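PDB 2CXK: calmodulin-binding transcription activator 1 from Homo sapiens, which activates transcription as a sequence-specific DNA-binding protein that may bind calmodulin, and is represented here by its immunoglobulin-like TIG (IPT) domain. Local coordinates for residues Gly29-Ala34 against Leu71-Asn76; Cys40-Ile45 against Val84-Lys89; Ala49-Ile52 against Val56-Cys59. All blocks are in the same frame, centred on the assembly; numbering follows the deposited sequence.

Contact 1: residues Gly29-Ala34 against Leu71-Asn76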
loop_
_atom_site.group_PDB
_atom_site.type_symbol
_atom_site.label_atom_id
_atom_site.label_comp_id
_atom_site.label_asym_id
_atom_site.label_seq_id
_atom_site.Cartn_x
_atom_site.Cartn_y
_atom_site.Cartn_z
ATOM N N GLY A 29 9.460 -3.751 -0.648
ATOM C CA GLY A 29 10.881 -3.845 -0.420
ATOM C C GLY A 29 11.446 -4.972 -1.250
ATOM O O GLY A 29 10.813 -5.411 -2.209
ATOM N N PRO A 30 12.625 -5.492 -0.891
ATOM C CA PRO A 30 13.256 -6.579 -1.646
ATOM C C PRO A 30 12.823 -8.001 -1.289
ATOM O O PRO A 30 13.588 -8.941 -1.489
ATOM C CB PRO A 30 14.731 -6.353 -1.361
ATOM C CG PRO A 30 14.695 -5.981 0.097
ATOM C CD PRO A 30 13.497 -5.039 0.208
ATOM N N TRP A 31 11.609 -8.176 -0.772
ATOM C CA TRP A 31 11.155 -9.517 -0.398
ATOM C C TRP A 31 10.953 -10.388 -1.634
ATOM O O TRP A 31 10.214 -10.022 -2.542
ATOM C CB TRP A 31 9.843 -9.457 0.396
ATOM C CG TRP A 31 9.487 -8.093 0.928
ATOM C CD1 TRP A 31 8.378 -7.359 0.606
ATOM C CD2 TRP A 31 10.227 -7.306 1.871
ATOM N NE1 TRP A 31 8.382 -6.169 1.286
ATOM C CE2 TRP A 31 9.503 -6.106 2.069
ATOM C CE3 TRP A 31 11.430 -7.493 2.565
ATOM C CZ2 TRP A 31 9.942 -5.100 2.934
ATOM C CZ3 TRP A 31 11.868 -6.487 3.427
ATOM C CH2 TRP A 31 11.123 -5.307 3.603
ATOM N N GLN A 32 11.593 -11.555 -1.653
ATOM C CA GLN A 32 11.490 -12.460 -2.796
ATOM C C GLN A 32 11.147 -13.899 -2.418
ATOM O O GLN A 32 10.516 -14.614 -3.201
ATOM C CB GLN A 32 12.805 -12.451 -3.582
ATOM C CG GLN A 32 13.201 -11.095 -4.152
ATOM C CD GLN A 32 12.253 -10.612 -5.239
ATOM O OE1 GLN A 32 11.952 -11.344 -6.186
ATOM N NE2 GLN A 32 11.785 -9.371 -5.113
ATOM N N GLU A 33 11.569 -14.318 -1.227
ATOM C CA GLU A 33 11.332 -15.683 -0.746
ATOM C C GLU A 33 9.965 -16.228 -1.143
ATOM O O GLU A 33 8.984 -15.492 -1.220
ATOM C CB GLU A 33 11.484 -15.752 0.781
ATOM C CG GLU A 33 12.881 -15.396 1.299
ATOM C CD GLU A 33 13.977 -16.280 0.718
ATOM O OE1 GLU A 33 13.914 -17.513 0.916
ATOM O OE2 GLU A 33 14.898 -15.739 0.065
ATOM N N ALA A 34 9.906 -17.528 -1.402
ATOM C CA ALA A 34 8.651 -18.148 -1.787
ATOM C C ALA A 34 7.945 -18.696 -0.557
ATOM O O ALA A 34 6.721 -18.676 -0.476
ATOM C CB ALA A 34 8.900 -19.267 -2.798
ATOM N N LEU A 71 7.645 -0.546 12.814
ATOM C CA LEU A 71 7.050 -1.512 11.899
ATOM C C LEU A 71 8.245 -2.181 11.231
ATOM O O LEU A 71 9.070 -1.510 10.608
ATOM C CB LEU A 71 6.164 -0.819 10.852
ATOM C CG LEU A 71 5.651 -1.718 9.716
ATOM C CD1 LEU A 71 4.984 -2.975 10.290
ATOM C CD2 LEU A 71 4.664 -0.930 8.852
ATOM N N GLN A 72 8.355 -3.498 11.385
ATOM C CA GLN A 72 9.468 -4.247 10.800
ATOM C C GLN A 72 8.974 -5.489 10.066
ATOM O O GLN A 72 7.913 -6.025 10.385
ATOM C CB GLN A 72 10.431 -4.699 11.903
ATOM C CG GLN A 72 10.957 -3.590 12.802
ATOM C CD GLN A 72 11.661 -4.148 14.026
ATOM O OE1 GLN A 72 12.886 -4.292 14.048
ATOM N NE2 GLN A 72 10.884 -4.482 15.047
ATOM N N VAL A 73 9.747 -5.938 9.081
ATOM C CA VAL A 73 9.414 -7.146 8.329
ATOM C C VAL A 73 10.351 -8.260 8.811
ATOM O O VAL A 73 11.547 -8.033 8.987
ATOM C CB VAL A 73 9.625 -6.953 6.815
ATOM C CG1 VAL A 73 9.387 -8.258 6.084
ATOM C CG2 VAL A 73 8.685 -5.887 6.297
ATOM N N ALA A 74 9.801 -9.448 9.036
ATOM C CA ALA A 74 10.592 -10.589 9.491
ATOM C C ALA A 74 10.303 -11.816 8.634
ATOM O O ALA A 74 9.250 -11.911 8.002
ATOM C CB ALA A 74 10.270 -10.896 10.944
ATOM N N PHE A 75 11.249 -12.750 8.616
ATOM C CA PHE A 75 11.105 -14.005 7.879
ATOM C C PHE A 75 11.553 -15.056 8.890
ATOM O O PHE A 75 12.667 -14.972 9.411
ATOM C CB PHE A 75 12.017 -14.047 6.654
ATOM C CG PHE A 75 11.771 -15.233 5.765
ATOM C CD1 PHE A 75 10.649 -15.281 4.941
ATOM C CD2 PHE A 75 12.641 -16.323 5.776
ATOM C CE1 PHE A 75 10.394 -16.395 4.140
ATOM C CE2 PHE A 75 12.394 -17.445 4.980
ATOM C CZ PHE A 75 11.271 -17.482 4.162
ATOM N N ASN A 76 10.686 -16.027 9.166
ATOM C CA ASN A 76 10.974 -17.060 10.165
ATOM C C ASN A 76 11.267 -16.368 11.497
ATOM O O ASN A 76 12.113 -16.800 12.277
ATOM C CB ASN A 76 12.159 -17.925 9.728
ATOM C CG ASN A 76 11.770 -18.957 8.687
ATOM O OD1 ASN A 76 12.584 -19.347 7.851
ATOM N ND2 ASN A 76 10.528 -19.418 8.741
#
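Two CH-pi contacts carry most of the meeting between W31 and E33 of the loop 29-34 and V73 and F75 of strand 67-75. In the first, V73 lies over the benzo half of the indole: its CG1 sits 4.1 Å from the centroid of the W31 six-membered ring, only 12° off the ring normal. In the second, E33 lays its aliphatic part over F75, with CG 4.0 Å from the F75 ring centroid. The chain bends at chi2, and the carboxylate plane stands 73° from that of the F75 ring; E33 thus offers carbon to the ring while its charged end stays at the partly exposed margin.

Among apolar contacts, the second V73 methyl, CG2, reaches W31 CZ2 at 3.7 Å, and E33 CB approaches F75 CE1 at 3.6 Å. In this immunoglobulin-like sandwich, W31 belongs to the loop joining strands 24-28 and 38-42 and folds back into the core, where V73 also packs on I27 and L57. The indole's other face rests on G29 CA and P30 CD; a side chain at G29 would run into W31 CZ2, which suits glycine to the place.

The polar part of the indole is met from strand 24-28: NE1 hydrogen-bonds to I27 O. A chi1 of -15° nearly eclipses W31 CG with its backbone N, an unfavourable torsion probably paid for by this bond and by packing on both ring faces. F75 has a further edge-to-face partner in Y38.

Contact 2: residues Cys40-Ile45 against Val84-Lys89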
loop_
_atom_site.group_PDB
_atom_site.type_symbol
_atom_site.label_atom_id
_atom_site.label_comp_id
_atom_site.label_asym_id
_atom_site.label_seq_id
_atom_site.Cartn_x
_atom_site.Cartn_y
_atom_site.Cartn_z
ATOM N N CYS A 40 5.017 -9.373 10.029
ATOM C CA CYS A 40 5.289 -7.963 10.253
ATOM C C CYS A 40 5.131 -7.726 11.737
ATOM O O CYS A 40 4.208 -8.243 12.365
ATOM C CB CYS A 40 4.314 -7.076 9.471
ATOM S SG CYS A 40 4.568 -7.150 7.679
ATOM N N LEU A 41 6.044 -6.951 12.299
ATOM C CA LEU A 41 5.998 -6.667 13.723
ATOM C C LEU A 41 5.710 -5.197 13.951
ATOM O O LEU A 41 6.444 -4.334 13.468
ATOM C CB LEU A 41 7.337 -7.021 14.379
ATOM C CG LEU A 41 7.967 -8.377 14.036
ATOM C CD1 LEU A 41 9.220 -8.575 14.876
ATOM C CD2 LEU A 41 6.987 -9.493 14.301
ATOM N N PHE A 42 4.624 -4.923 14.667
ATOM C CA PHE A 42 4.229 -3.560 15.014
ATOM C C PHE A 42 4.516 -3.458 16.510
ATOM O O PHE A 42 3.851 -4.112 17.309
ATOM C CB PHE A 42 2.735 -3.341 14.765
ATOM C CG PHE A 42 2.338 -3.400 13.313
ATOM C CD1 PHE A 42 2.263 -4.613 12.645
ATOM C CD2 PHE A 42 2.024 -2.229 12.619
ATOM C CE1 PHE A 42 1.876 -4.667 11.298
ATOM C CE2 PHE A 42 1.638 -2.273 11.275
ATOM C CZ PHE A 42 1.566 -3.500 10.618
ATOM N N ASP A 43 5.503 -2.646 16.883
ATOM C CA ASP A 43 5.888 -2.506 18.284
ATOM C C ASP A 43 6.091 -3.909 18.855
ATOM O O ASP A 43 5.610 -4.233 19.941
ATOM C CB ASP A 43 4.805 -1.759 19.083
ATOM C CG ASP A 43 5.279 -1.365 20.486
ATOM O OD1 ASP A 43 6.493 -1.129 20.647
ATOM O OD2 ASP A 43 4.448 -1.276 21.418
ATOM N N GLN A 44 6.793 -4.745 18.096
ATOM C CA GLN A 44 7.068 -6.121 18.493
ATOM C C GLN A 44 5.864 -7.065 18.486
ATOM O O GLN A 44 6.008 -8.250 18.792
ATOM C CB GLN A 44 7.747 -6.151 19.870
ATOM C CG GLN A 44 9.043 -5.354 19.906
ATOM C CD GLN A 44 9.996 -5.747 18.786
ATOM O OE1 GLN A 44 10.682 -4.899 18.210
ATOM N NE2 GLN A 44 10.048 -7.040 18.479
ATOM N N ILE A 45 4.677 -6.560 18.157
ATOM C CA ILE A 45 3.504 -7.436 18.094
ATOM C C ILE A 45 3.480 -8.017 16.687
ATOM O O ILE A 45 3.365 -7.282 15.706
ATOM C CB ILE A 45 2.183 -6.688 18.318
ATOM C CG1 ILE A 45 2.141 -6.077 19.717
ATOM C CG2 ILE A 45 1.015 -7.663 18.137
ATOM C CD1 ILE A 45 0.864 -5.308 20.001
ATOM N N VAL A 84 10.361 1.259 10.336
ATOM C CA VAL A 84 9.766 2.494 9.830
ATOM C C VAL A 84 8.654 2.863 10.793
ATOM O O VAL A 84 8.096 2.004 11.473
ATOM C CB VAL A 84 9.183 2.343 8.397
ATOM C CG1 VAL A 84 10.308 2.055 7.413
ATOM C CG2 VAL A 84 8.136 1.234 8.356
ATOM N N VAL A 85 8.326 4.144 10.859
ATOM C CA VAL A 85 7.286 4.586 11.768
ATOM C C VAL A 85 5.870 4.236 11.312
ATOM O O VAL A 85 5.530 4.367 10.134
ATOM C CB VAL A 85 7.373 6.113 11.976
ATOM C CG1 VAL A 85 7.108 6.823 10.657
ATOM C CG2 VAL A 85 6.384 6.562 13.036
ATOM N N PHE A 86 5.050 3.766 12.248
ATOM C CA PHE A 86 3.651 3.464 11.952
ATOM C C PHE A 86 2.893 4.138 13.079
ATOM O O PHE A 86 3.271 4.021 14.243
ATOM C CB PHE A 86 3.375 1.960 11.946
ATOM C CG PHE A 86 1.993 1.598 11.450
ATOM C CD1 PHE A 86 0.971 1.294 12.347
ATOM C CD2 PHE A 86 1.711 1.587 10.085
ATOM C CE1 PHE A 86 -0.319 0.983 11.890
ATOM C CE2 PHE A 86 0.428 1.278 9.615
ATOM C CZ PHE A 86 -0.587 0.975 10.522
ATOM N N GLU A 87 1.822 4.838 12.745
ATOM C CA GLU A 87 1.083 5.553 13.766
ATOM C C GLU A 87 -0.331 5.097 14.053
ATOM O O GLU A 87 -1.128 4.888 13.145
ATOM C CB GLU A 87 1.057 7.048 13.426
ATOM C CG GLU A 87 0.103 7.859 14.296
ATOM C CD GLU A 87 0.259 9.359 14.117
ATOM O OE1 GLU A 87 0.610 9.791 12.999
ATOM O OE2 GLU A 87 0.012 10.105 15.097
ATOM N N TYR A 88 -0.628 4.932 15.336
ATOM C CA TYR A 88 -1.970 4.588 15.754
ATOM C C TYR A 88 -2.555 5.915 16.228
ATOM O O TYR A 88 -2.070 6.517 17.193
ATOM C CB TYR A 88 -1.959 3.550 16.878
ATOM C CG TYR A 88 -1.674 2.150 16.378
ATOM C CD1 TYR A 88 -0.368 1.675 16.265
ATOM C CD2 TYR A 88 -2.715 1.317 15.964
ATOM C CE1 TYR A 88 -0.105 0.403 15.751
ATOM C CE2 TYR A 88 -2.461 0.047 15.446
ATOM C CZ TYR A 88 -1.156 -0.403 15.343
ATOM O OH TYR A 88 -0.903 -1.664 14.841
ATOM N N LYS A 89 -3.562 6.392 15.502
ATOM C CA LYS A 89 -4.213 7.657 15.824
ATOM C C LYS A 89 -5.476 7.413 16.630
ATOM O O LYS A 89 -6.159 6.409 16.437
ATOM C CB LYS A 89 -4.585 8.407 14.545
ATOM C CG LYS A 89 -3.416 8.746 13.642
ATOM C CD LYS A 89 -3.885 9.530 12.430
ATOM C CE LYS A 89 -2.712 9.988 11.580
ATOM N NZ LYS A 89 -3.156 10.813 10.421
#
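F42 reaches across to the face of F86 and the hydroxyl of Y88, and its atoms can be followed outward from CB. CB passes 4.0 Å from Y88 OH. CG lies beside the same hydroxyl, set anti to its own carbonyl carbon (chi1 -66°), which swings the ring toward strand 84-88. CD2 is shared, 3.7 Å from Y88 OH and also 3.7 Å from F86 CD1. CE2 then stands over the centre of the F86 ring, 3.7 Å above its plane. The result is a T-shaped stack: the F42 edge meets the F86 face, the F42 and F86 ring centroids are 5.0 Å apart, and the planes are inclined at 81°. Farther round, CE1 and CZ turn to C59 and L71.

Strands 38-42 and 84-88 both pair with strand 67-75 in the immunoglobulin-like fold, so these rings meet across the inner side of one sheet, where bulky aromatic residues suit the buried core. Directly after F42 the chain reverses in a type I' turn, closed by I45 N to F42 O at 2.7 Å.

F86 in turn lays CE1 over one face of Y88, 3.8 Å above that ring's plane. A serine in place of F86 would probably leave the F42 edge without its aromatic face and open a gap beside the Y88 ring. Tyrosine suits Y88's place because its ring packs on F86 while the buried hydroxyl is satisfied by a hydrogen bond with P62 O.

Contact 3: residues Ala49-Ile52 against Val56-Cys59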
loop_
_atom_site.group_PDB
_atom_site.type_symbol
_atom_site.label_atom_id
_atom_site.label_comp_id
_atom_site.label_asym_id
_atom_site.label_seq_id
_atom_site.Cartn_x
_atom_site.Cartn_y
_atom_site.Cartn_z
ATOM N N ALA A 49 2.178 -12.223 7.386
ATOM C CA ALA A 49 2.204 -11.408 6.180
ATOM C C ALA A 49 2.185 -12.347 4.980
ATOM O O ALA A 49 2.667 -13.481 5.065
ATOM C CB ALA A 49 3.464 -10.526 6.151
ATOM N N SER A 50 1.617 -11.879 3.875
ATOM C CA SER A 50 1.548 -12.673 2.651
ATOM C C SER A 50 2.285 -11.971 1.519
ATOM O O SER A 50 2.147 -10.760 1.337
ATOM C CB SER A 50 0.092 -12.877 2.219
ATOM O OG SER A 50 -0.638 -13.608 3.177
ATOM N N LEU A 51 3.071 -12.727 0.762
ATOM C CA LEU A 51 3.792 -12.157 -0.361
ATOM C C LEU A 51 2.824 -12.106 -1.545
ATOM O O LEU A 51 2.616 -13.106 -2.225
ATOM C CB LEU A 51 5.000 -13.024 -0.717
ATOM C CG LEU A 51 5.862 -12.438 -1.841
ATOM C CD1 LEU A 51 6.622 -11.220 -1.314
ATOM C CD2 LEU A 51 6.820 -13.504 -2.374
ATOM N N ILE A 52 2.223 -10.939 -1.765
ATOM C CA ILE A 52 1.264 -10.710 -2.845
ATOM C C ILE A 52 1.908 -11.003 -4.195
ATOM O O ILE A 52 1.302 -11.586 -5.093
ATOM C CB ILE A 52 0.793 -9.231 -2.841
ATOM C CG1 ILE A 52 0.019 -8.934 -1.551
ATOM C CG2 ILE A 52 -0.030 -8.935 -4.088
ATOM C CD1 ILE A 52 -1.156 -9.870 -1.302
ATOM N N VAL A 56 6.258 -7.320 -2.575
ATOM C CA VAL A 56 5.066 -6.775 -1.932
ATOM C C VAL A 56 4.472 -7.675 -0.863
ATOM O O VAL A 56 4.008 -8.771 -1.157
ATOM C CB VAL A 56 3.970 -6.498 -2.971
ATOM C CG1 VAL A 56 2.717 -5.950 -2.287
ATOM C CG2 VAL A 56 4.501 -5.524 -4.018
ATOM N N LEU A 57 4.489 -7.201 0.378
ATOM C CA LEU A 57 3.914 -7.953 1.489
ATOM C C LEU A 57 2.621 -7.293 1.961
ATOM O O LEU A 57 2.515 -6.066 1.978
ATOM C CB LEU A 57 4.890 -8.003 2.667
ATOM C CG LEU A 57 6.042 -8.981 2.481
ATOM C CD1 LEU A 57 7.081 -8.806 3.588
ATOM C CD2 LEU A 57 5.464 -10.376 2.479
ATOM N N ARG A 58 1.654 -8.118 2.348
ATOM C CA ARG A 58 0.377 -7.631 2.861
ATOM C C ARG A 58 0.124 -8.217 4.243
ATOM O O ARG A 58 0.333 -9.402 4.473
ATOM C CB ARG A 58 -0.783 -8.049 1.956
ATOM C CG ARG A 58 -2.171 -7.672 2.521
ATOM C CD ARG A 58 -3.303 -8.480 1.878
ATOM N NE ARG A 58 -3.210 -9.907 2.187
ATOM C CZ ARG A 58 -3.841 -10.869 1.519
ATOM N NH1 ARG A 58 -4.623 -10.572 0.487
ATOM N NH2 ARG A 58 -3.690 -12.136 1.884
ATOM N N CYS A 59 -0.340 -7.384 5.162
ATOM C CA CYS A 59 -0.672 -7.863 6.498
ATOM C C CYS A 59 -1.814 -6.993 6.997
ATOM O O CYS A 59 -2.133 -5.981 6.386
ATOM C CB CYS A 59 0.534 -7.751 7.440
ATOM S SG CYS A 59 1.007 -6.061 7.924
HETATM O O HOH W 1 -2.106 -10.957 4.190
#
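R58 O is gripped from several sides: S50 N donates to it at 2.9 Å with a fairly straight N-H...O angle of 161°, an ordered water donates at 2.9 Å, and A49 CA adds a CA-H...O contact at 3.2 Å. The return bond, R58 N to S50 O, is also 2.9 Å, making S50 and R58 an antiparallel hydrogen-bonded pair. The same water touches S50 OG and lies in the plane of the R58 guanidinium at its edge; its approach to NE is too short to be trusted in detail.

I52 crosses R58 at about a right angle. Its CG1 lies 3.7 Å from R58 CB, while CD1 rests 3.8 Å above one face of the guanidinium, near the rim. The bend at R58 chi3 (65°) folds the flat group back to meet it, and D11 of the second subunit packs on both residues. On the other face of the pair of strands, L51 CD1 meets L57 CD2 at 4.1 Å, where leucine suits the side turned to W31. I52 N closes the end on V56 O at 2.9 Å through a bent bond, 132° at the hydrogen. Adjacent antiparallel strands 45-53 and 56-60, joined by a short connection, form a beta hairpin of the immunoglobulin-like TIG domain.

From the N terminus, the loop 29-34 comes first and is met only by 71-76, so contact 1 closes a long loop. Before that happens, 40-45 opens contact 2, which closes only at 84-89; the two loops therefore cross. Contact 3 is local, a hairpin between 49-52 and 56-59 that falls within both larger loops. Strand 67-75 joins the first two, since it pairs with 38-42 and with 84-88: Q72 O meets L41 N, and L71 N meets V84 O. The hairpin packs against contact 1 through L57 beside W31 and V73, and against contact 2 through C59, which lies beside C40 and F42.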